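Local atomic coordinates of CCMAN5 (Cellulosimicrobium cellulans, PDB entry 2XSG), a protein that probably removes mannose residues from glycans as an alpha-mannosidase of glycoside hydrolase family 92 that binds a calcium ion. Residues W540-W544 against G566-M570. Sequence-based numbering, arbitrary orientation.
Sequences WQYHW and GMRHM
A first torsion of -174° turns CG of Met-570 away from its own backbone N, and a bend at chi2 then slides the thioether past Trp-544 and Trp-540, in a set of Met-aromatic contacts within the family 92 catalytic domain. They join the short helix 539-542 and the turn after it to the C-terminal end of helix 560-570. Trp-544 meets two sulfurs in different ways. Its NE1 sends a weak, nearly straight hydrogen bond to Met-570 SD, 3.4 Å away at 162°, and the sulfur lies at the indole edge, near the ring plane. Met-567, bent at chi2 and chi3, instead lays SD over one face, 3.8 Å from the centroid of the Trp-544 six-membered ring, while His-543 ND1 covers the opposite face. Methionine suits both places, being flexible, apolar and polarisable. A leucine in place of Trp-544 would probably leave Met-570 SD without its N-H donor and open a gap against Met-567 SD. Met-570 SD also approaches the Trp-540 ring obliquely, 3.7 Å from CE3. Trp-540 CZ3 lies 3.6 Å from Gly-566 O, which also accepts the helical bond from Met-570 N; a side chain at Gly-566 would point at both indoles, and glycine keeps that place slim. On the same ring, CZ2 meets the edge of His-569, a ring stacked elsewhere on Trp-501. Beyond the sulfur, the methyl CE of Met-570 stops 3.4 Å from Trp-540 O and 4.0 Å from Gln-541 CG.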
loop_
_atom_site.group_PDB
_atom_site.type_symbol
_atom_site.label_atom_id
_atom_site.label_comp_id
_atom_site.label_asym_id
_atom_site.label_seq_id
_atom_site.Cartn_x
_atom_site.Cartn_y
_atom_site.Cartn_z
ATOM N N TRP A 540 4.799 -24.448 1.516
ATOM C CA TRP A 540 6.144 -23.973 1.891
ATOM C C TRP A 540 6.151 -22.491 2.277
ATOM O O TRP A 540 6.883 -22.089 3.186
ATOM C CB TRP A 540 7.137 -24.180 0.772
ATOM C CG TRP A 540 7.780 -25.530 0.727
ATOM C CD1 TRP A 540 7.431 -26.571 -0.065
ATOM C CD2 TRP A 540 8.909 -25.970 1.498
ATOM N NE1 TRP A 540 8.261 -27.643 0.167
ATOM C CE2 TRP A 540 9.178 -27.296 1.120
ATOM C CE3 TRP A 540 9.702 -25.372 2.486
ATOM C CZ2 TRP A 540 10.220 -28.039 1.678
ATOM C CZ3 TRP A 540 10.747 -26.112 3.038
ATOM C CH2 TRP A 540 10.987 -27.438 2.631
ATOM N N GLN A 541 5.346 -21.690 1.582
ATOM C CA GLN A 541 5.298 -20.240 1.813
ATOM C C GLN A 541 4.474 -19.921 3.078
ATOM O O GLN A 541 4.898 -19.137 3.941
ATOM C CB GLN A 541 4.751 -19.529 0.566
ATOM C CG GLN A 541 5.716 -19.613 -0.643
ATOM C CD GLN A 541 5.045 -19.384 -1.995
ATOM O OE1 GLN A 541 3.846 -19.091 -2.070
ATOM N NE2 GLN A 541 5.826 -19.510 -3.084
ATOM N N TYR A 542 3.307 -20.549 3.188
ATOM C CA TYR A 542 2.484 -20.448 4.390
ATOM C C TYR A 542 3.070 -21.150 5.614
ATOM O O TYR A 542 2.694 -20.820 6.745
ATOM C CB TYR A 542 1.084 -20.987 4.121
ATOM C CG TYR A 542 0.121 -19.987 3.559
ATOM C CD1 TYR A 542 0.040 -19.742 2.185
ATOM C CD2 TYR A 542 -0.739 -19.301 4.398
ATOM C CE1 TYR A 542 -0.878 -18.817 1.671
ATOM C CE2 TYR A 542 -1.650 -18.379 3.900
ATOM C CZ TYR A 542 -1.720 -18.150 2.544
ATOM O OH TYR A 542 -2.642 -17.231 2.110
ATOM N N HIS A 543 3.976 -22.108 5.418
ATOM C CA HIS A 543 4.628 -22.788 6.548
ATOM C C HIS A 543 5.137 -21.835 7.656
ATOM O O HIS A 543 4.984 -22.121 8.863
ATOM C CB HIS A 543 5.765 -23.712 6.090
ATOM C CG HIS A 543 6.427 -24.437 7.226
ATOM N ND1 HIS A 543 7.696 -24.133 7.665
ATOM C CD2 HIS A 543 5.964 -25.401 8.058
ATOM C CE1 HIS A 543 8.002 -24.898 8.699
ATOM N NE2 HIS A 543 6.964 -25.672 8.963
ATOM N N TRP A 544 5.719 -20.716 7.225
ATOM C CA TRP A 544 6.402 -19.751 8.087
ATOM C C TRP A 544 5.451 -18.686 8.659
ATOM O O TRP A 544 5.904 -17.744 9.310
ATOM C CB TRP A 544 7.559 -19.065 7.320
ATOM C CG TRP A 544 8.432 -20.034 6.563
ATOM C CD1 TRP A 544 8.400 -20.298 5.223
ATOM C CD2 TRP A 544 9.462 -20.874 7.115
ATOM N NE1 TRP A 544 9.349 -21.256 4.904
ATOM C CE2 TRP A 544 10.004 -21.631 6.048
ATOM C CE3 TRP A 544 9.971 -21.068 8.412
ATOM C CZ2 TRP A 544 11.032 -22.560 6.234
ATOM C CZ3 TRP A 544 10.982 -22.002 8.600
ATOM C CH2 TRP A 544 11.495 -22.742 7.513
ATOM N N GLY A 566 15.628 -26.944 6.006
ATOM C CA GLY A 566 14.385 -26.460 5.384
ATOM C C GLY A 566 14.539 -25.079 4.754
ATOM O O GLY A 566 14.115 -24.844 3.604
ATOM N N MET A 567 15.163 -24.171 5.503
ATOM C CA MET A 567 15.385 -22.792 5.063
ATOM C C MET A 567 16.279 -22.758 3.852
ATOM O O MET A 567 15.975 -22.076 2.882
ATOM C CB MET A 567 15.959 -21.941 6.194
ATOM C CG MET A 567 14.898 -21.223 7.008
ATOM S SD MET A 567 13.711 -20.239 6.032
ATOM C CE MET A 567 14.768 -19.006 5.315
ATOM N N ARG A 568 17.362 -23.535 3.885
ATOM C CA ARG A 568 18.205 -23.694 2.712
ATOM C C ARG A 568 17.450 -24.223 1.490
ATOM O O ARG A 568 17.632 -23.702 0.404
ATOM C CB ARG A 568 19.448 -24.535 3.035
ATOM C CG ARG A 568 20.316 -23.884 4.130
ATOM C CD ARG A 568 21.536 -24.707 4.511
ATOM N NE ARG A 568 22.493 -24.705 3.409
ATOM C CZ ARG A 568 23.576 -23.934 3.329
ATOM N NH1 ARG A 568 23.893 -23.104 4.298
ATOM N NH2 ARG A 568 24.350 -24.020 2.267
ATOM N N HIS A 569 16.605 -25.237 1.669
ATOM C CA HIS A 569 15.787 -25.779 0.579
ATOM C C HIS A 569 14.754 -24.760 0.058
ATOM O O HIS A 569 14.525 -24.673 -1.159
ATOM C CB HIS A 569 15.061 -27.052 1.030
ATOM C CG HIS A 569 14.520 -27.865 -0.102
ATOM N ND1 HIS A 569 15.332 -28.548 -0.981
ATOM C CD2 HIS A 569 13.249 -28.103 -0.505
ATOM C CE1 HIS A 569 14.587 -29.174 -1.875
ATOM N NE2 HIS A 569 13.318 -28.925 -1.608
ATOM N N MET A 570 14.144 -24.002 0.974
ATOM C CA MET A 570 13.210 -22.903 0.629
ATOM C C MET A 570 13.777 -21.954 -0.429
ATOM O O MET A 570 13.053 -21.441 -1.290
ATOM C CB MET A 570 12.878 -22.090 1.877
ATOM C CG MET A 570 11.810 -21.011 1.671
ATOM S SD MET A 570 10.186 -21.781 1.678
ATOM C CE MET A 570 9.135 -20.362 1.385
#